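Local coordinates for cytoplasmic protein (Cryptococcus neoformans var. grubii serotype A, PDB 7LPO), which probably hydrolyses the beta-glucosidic bond of steryl glucosides, as a glycosidase of glycosyl hydrolase family 5, at residues A[47-51]-A[143-149]; A[53-57]-A[581-586]. All coordinates share one frame; numbering follows the deposited sequence.

Overall arrangement
Both contacts use the long loop that follows strand 35-43: its early part, 47-51, meets the loop after strand 137-143 in contact 1, and its continuation, 53-57, meets the loop after strand 567-570 in contact 2. Their centres lie about 11 Å apart. Contact 1 is wholly buried and charged, built on a lysine-aspartate salt bridge and an arginine packed under a proline. Contact 2 lies farther out and is only partly buried, with a histidine-tryptophan stack and hydrogen bonds made by one serine. Trp585 joins the two: Lys48 makes a cation-pi contact with its ring, Asp145 packs against the ring, and Trp585 and Lys48 both lie close to a bound Tris molecule.

Contact 1: A[47-51]-A[143-149]; sequences AKHPN and HQDVWSR
Two irregular loops approach here without pairing their backbones, the CA atoms of His49 and Arg149 lying 7.5 Å apart, so side chains make most of the contact. Lys48 runs out extended beyond CG, a reach that suits lysine to a buried carboxylate. It crosses Asp145 at about a right angle, and Lys48 NZ forms a salt bridge with Asp145 OD2 at 3.1 Å, weak as a hydrogen bond. Asp145 OD2 also accepts a bent bond from His143 NE2 at 2.8 Å; the oxygen lies near the imidazole plane, while NE2 approaches from the syn side, 31° out of the carboxylate plane. Ser154 also bonds this oxygen, and Asp141 holds ND1 of His143, which probably fixes the ring's rotation. Lys48 CE packs 3.5 Å from His143 NE2. Farther along, Arg149 bends at chi3 (-63°), which turns its guanidinium beneath Pro50: Pro50 CD sits over the centre of one face, 3.4 Å from Arg149 CZ. A rigid, flat-sided proline suits such a face, while Glu106 takes the charge at NH2. Lys48 NZ also bonds the bound Tris, placing these loops after parallel strands at a pocket, as in the active-site end of the TIM barrel of glycosyl hydrolase family 5.

Contact 2: A[53-57]-A[581-586]; sequences QPSHI and WGDNWN
His56 and Trp581 lie face to face, the imidazole over the six-membered ring of the indole with centroids 3.6 Å apart and planes only 6° from parallel. NE2 of His56 comes within 3.4 Å of Trp581 CE2, and Asn584 OD1 stands at the edge of the imidazole, near its plane but 4.2 Å from His56 CE1. With chi1 at 59°, His56 carries its CG between the backbone N and the carbonyl carbon, which swings the ring out from the turn and across the indole. Both residues suit a partly exposed site, since each offers a broad flat face and also a polar ring nitrogen. Beside the stack, Ser55 provides the directional bonds. Ser55 OG accepts the backbone N-H of Asn586 N at 2.9 Å in a nearly straight bond (167°), and it also pairs with ND1 of His180, so a small hydroxyl links two parts of the fold. Ser55 N makes a weak bond, 3.4 Å, to Asn584 O. Pro54 CB meets Asn584 CB at 3.8 Å, and Pro54 begins a type I beta turn in which its O accepts the N-H of Ile57. Asn584 and Asn586 both have positive phi, a left-handed conformation that asparagine tolerates better than most residues. The amide of Asn586 bonds Gly152, and the Trp585 indole N-H bonds Gly153. Stacking thus gives broad, weakly directional adhesion, whereas the straight bond to Ser55 OG, helped by the weak one, probably fixes how the loops sit.

Contact 1: A[47-51]-A[143-149]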
# COMPACT_ATOMS: atom_id res chain seq x y z
N ALA A 47 -7.61 -9.20 -4.01
CA ALA A 47 -7.85 -8.75 -5.37
C ALA A 47 -6.58 -8.69 -6.20
O ALA A 47 -6.62 -8.26 -7.36
CB ALA A 47 -8.51 -7.38 -5.36
N LYS A 48 -5.45 -9.14 -5.66
CA LYS A 48 -4.21 -9.13 -6.43
C LYS A 48 -4.13 -10.23 -7.48
O LYS A 48 -3.31 -10.15 -8.40
CB LYS A 48 -3.02 -9.29 -5.49
CG LYS A 48 -2.67 -8.08 -4.67
CD LYS A 48 -1.48 -8.42 -3.76
CE LYS A 48 -1.04 -7.25 -2.95
NZ LYS A 48 0.17 -7.59 -2.15
N HIS A 49 -4.93 -11.29 -7.35
CA HIS A 49 -4.81 -12.45 -8.21
C HIS A 49 -6.19 -13.01 -8.51
O HIS A 49 -7.13 -12.82 -7.72
CB HIS A 49 -3.93 -13.55 -7.58
CG HIS A 49 -4.36 -13.96 -6.21
ND1 HIS A 49 -3.87 -13.36 -5.07
CD2 HIS A 49 -5.21 -14.93 -5.79
CE1 HIS A 49 -4.43 -13.92 -4.01
NE2 HIS A 49 -5.25 -14.87 -4.42
N PRO A 50 -6.35 -13.69 -9.64
CA PRO A 50 -7.67 -14.23 -10.00
C PRO A 50 -8.09 -15.36 -9.07
O PRO A 50 -7.28 -15.95 -8.34
CB PRO A 50 -7.48 -14.75 -11.44
CG PRO A 50 -6.13 -14.26 -11.88
CD PRO A 50 -5.32 -14.02 -10.63
N ASN A 51 -9.38 -15.67 -9.14
CA ASN A 51 -9.95 -16.80 -8.43
C ASN A 51 -9.14 -18.06 -8.69
O ASN A 51 -8.77 -18.37 -9.83
CB ASN A 51 -11.40 -17.02 -8.88
CG ASN A 51 -12.32 -15.89 -8.45
OD1 ASN A 51 -12.85 -15.14 -9.28
ND2 ASN A 51 -12.52 -15.75 -7.16
N HIS A 143 -3.29 -0.81 -7.90
CA HIS A 143 -2.31 -1.51 -7.09
C HIS A 143 -1.40 -2.38 -7.94
O HIS A 143 -1.84 -3.00 -8.91
CB HIS A 143 -3.01 -2.38 -6.04
CG HIS A 143 -2.08 -2.88 -4.98
ND1 HIS A 143 -1.95 -2.27 -3.75
CD2 HIS A 143 -1.20 -3.92 -4.98
CE1 HIS A 143 -1.05 -2.91 -3.03
NE2 HIS A 143 -0.57 -3.91 -3.75
N GLN A 144 -0.13 -2.42 -7.54
CA GLN A 144 0.87 -3.28 -8.15
C GLN A 144 1.95 -3.56 -7.11
O GLN A 144 2.15 -2.80 -6.16
CB GLN A 144 1.47 -2.64 -9.41
CG GLN A 144 2.41 -1.47 -9.16
CD GLN A 144 3.82 -1.90 -8.76
OE1 GLN A 144 4.32 -2.92 -9.22
NE2 GLN A 144 4.45 -1.11 -7.91
N ASP A 145 2.64 -4.68 -7.31
CA ASP A 145 3.83 -5.03 -6.55
C ASP A 145 4.80 -5.64 -7.54
O ASP A 145 4.44 -6.56 -8.27
CB ASP A 145 3.52 -6.02 -5.42
CG ASP A 145 2.55 -5.47 -4.41
OD1 ASP A 145 2.98 -4.64 -3.57
OD2 ASP A 145 1.36 -5.87 -4.45
N VAL A 146 6.02 -5.10 -7.58
CA VAL A 146 7.08 -5.53 -8.49
C VAL A 146 6.52 -5.78 -9.89
O VAL A 146 6.80 -6.82 -10.51
CB VAL A 146 7.84 -6.75 -7.94
CG1 VAL A 146 8.60 -6.34 -6.68
CG2 VAL A 146 6.92 -7.89 -7.61
N TRP A 147 5.75 -4.81 -10.36
CA TRP A 147 5.19 -4.68 -11.71
C TRP A 147 3.97 -5.56 -11.96
O TRP A 147 2.95 -5.05 -12.44
CB TRP A 147 6.22 -4.96 -12.80
CG TRP A 147 5.64 -4.74 -14.18
CD1 TRP A 147 5.32 -5.70 -15.09
CD2 TRP A 147 5.27 -3.49 -14.78
NE1 TRP A 147 4.78 -5.13 -16.22
CE2 TRP A 147 4.74 -3.77 -16.05
CE3 TRP A 147 5.33 -2.16 -14.36
CZ2 TRP A 147 4.28 -2.77 -16.91
CZ3 TRP A 147 4.89 -1.17 -15.21
CH2 TRP A 147 4.37 -1.48 -16.47
N SER A 148 4.06 -6.86 -11.67
CA SER A 148 2.98 -7.78 -12.03
C SER A 148 3.15 -9.11 -11.32
O SER A 148 4.23 -9.42 -10.81
CB SER A 148 2.93 -8.02 -13.54
OG SER A 148 4.13 -8.64 -13.98
N ARG A 149 2.08 -9.90 -11.31
CA ARG A 149 2.17 -11.28 -10.81
C ARG A 149 3.25 -12.07 -11.54
O ARG A 149 3.95 -12.89 -10.95
CB ARG A 149 0.84 -12.01 -10.96
CG ARG A 149 -0.31 -11.49 -10.14
CD ARG A 149 -1.49 -12.46 -10.18
NE ARG A 149 -2.06 -12.63 -11.53
CZ ARG A 149 -2.31 -13.81 -12.10
NH1 ARG A 149 -2.06 -14.94 -11.45
NH2 ARG A 149 -2.84 -13.86 -13.31

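Contact 2: A[53-57]-A[581-586]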
# COMPACT_ATOMS: atom_id res chain seq x y z
N GLN A 53 -6.14 -18.89 -8.25
CA GLN A 53 -4.73 -18.81 -8.65
C GLN A 53 -3.95 -17.98 -7.63
O GLN A 53 -3.47 -16.89 -7.92
CB GLN A 53 -4.59 -18.25 -10.07
CG GLN A 53 -5.12 -19.20 -11.17
CD GLN A 53 -4.21 -20.39 -11.45
OE1 GLN A 53 -4.69 -21.45 -11.84
NE2 GLN A 53 -2.92 -20.23 -11.25
N PRO A 54 -3.81 -18.50 -6.41
CA PRO A 54 -2.90 -17.86 -5.45
C PRO A 54 -1.44 -18.02 -5.87
O PRO A 54 -1.10 -18.83 -6.74
CB PRO A 54 -3.19 -18.60 -4.14
CG PRO A 54 -3.59 -20.00 -4.61
CD PRO A 54 -4.39 -19.75 -5.90
N SER A 55 -0.59 -17.25 -5.19
CA SER A 55 0.81 -17.09 -5.59
C SER A 55 1.56 -18.41 -5.63
O SER A 55 2.52 -18.55 -6.40
CB SER A 55 1.52 -16.12 -4.62
OG SER A 55 1.57 -16.64 -3.29
N HIS A 56 1.17 -19.38 -4.81
CA HIS A 56 1.97 -20.60 -4.69
C HIS A 56 1.62 -21.68 -5.71
O HIS A 56 2.34 -22.67 -5.79
CB HIS A 56 1.84 -21.20 -3.28
CG HIS A 56 0.44 -21.55 -2.88
ND1 HIS A 56 -0.47 -20.61 -2.46
CD2 HIS A 56 -0.19 -22.75 -2.81
CE1 HIS A 56 -1.61 -21.21 -2.14
NE2 HIS A 56 -1.47 -22.51 -2.35
N ILE A 57 0.56 -21.50 -6.49
CA ILE A 57 0.09 -22.56 -7.38
C ILE A 57 0.52 -22.25 -8.82
O ILE A 57 0.12 -21.25 -9.40
CB ILE A 57 -1.43 -22.75 -7.29
CG1 ILE A 57 -1.72 -23.65 -6.08
CG2 ILE A 57 -1.94 -23.38 -8.55
CD1 ILE A 57 -3.15 -23.67 -5.66
N TRP A 581 -1.28 -20.74 4.14
CA TRP A 581 -0.74 -19.90 3.08
C TRP A 581 -0.88 -18.41 3.36
O TRP A 581 -0.56 -17.59 2.48
CB TRP A 581 -1.40 -20.25 1.75
CG TRP A 581 -1.17 -21.65 1.35
CD1 TRP A 581 -2.07 -22.67 1.40
CD2 TRP A 581 0.04 -22.20 0.84
NE1 TRP A 581 -1.49 -23.82 0.95
CE2 TRP A 581 -0.20 -23.57 0.60
CE3 TRP A 581 1.31 -21.68 0.57
CZ2 TRP A 581 0.78 -24.42 0.10
CZ3 TRP A 581 2.27 -22.52 0.07
CH2 TRP A 581 2.01 -23.88 -0.15
N GLY A 582 -1.34 -18.03 4.54
CA GLY A 582 -1.45 -16.62 4.86
C GLY A 582 -2.45 -15.93 3.97
O GLY A 582 -3.54 -16.46 3.68
N ASP A 583 -2.07 -14.73 3.50
CA ASP A 583 -2.90 -13.95 2.59
C ASP A 583 -2.91 -14.53 1.15
O ASP A 583 -3.49 -13.88 0.29
CB ASP A 583 -2.44 -12.49 2.53
CG ASP A 583 -2.58 -11.75 3.87
OD1 ASP A 583 -3.31 -12.22 4.77
OD2 ASP A 583 -1.94 -10.69 4.00
N ASN A 584 -2.27 -15.69 0.94
CA ASN A 584 -2.20 -16.33 -0.37
C ASN A 584 -1.37 -15.51 -1.35
O ASN A 584 -1.67 -15.48 -2.55
CB ASN A 584 -3.59 -16.59 -0.95
CG ASN A 584 -4.42 -17.50 -0.08
OD1 ASN A 584 -4.06 -18.66 0.12
ND2 ASN A 584 -5.51 -16.98 0.47
N TRP A 585 -0.33 -14.86 -0.85
CA TRP A 585 0.50 -13.99 -1.68
C TRP A 585 1.90 -13.91 -1.06
O TRP A 585 2.11 -13.17 -0.09
CB TRP A 585 -0.14 -12.62 -1.81
CG TRP A 585 0.52 -11.73 -2.82
CD1 TRP A 585 0.30 -11.72 -4.16
CD2 TRP A 585 1.50 -10.72 -2.56
NE1 TRP A 585 1.09 -10.76 -4.76
CE2 TRP A 585 1.84 -10.14 -3.80
CE3 TRP A 585 2.14 -10.26 -1.40
CZ2 TRP A 585 2.78 -9.11 -3.92
CZ3 TRP A 585 3.07 -9.24 -1.51
CH2 TRP A 585 3.38 -8.67 -2.77
N ASN A 586 2.83 -14.68 -1.63
CA ASN A 586 4.26 -14.53 -1.39
C ASN A 586 4.65 -14.75 0.07
O ASN A 586 5.69 -14.28 0.52
CB ASN A 586 4.74 -13.15 -1.86
CG ASN A 586 4.73 -13.02 -3.37
OD1 ASN A 586 4.71 -14.02 -4.09
ND2 ASN A 586 4.77 -11.78 -3.87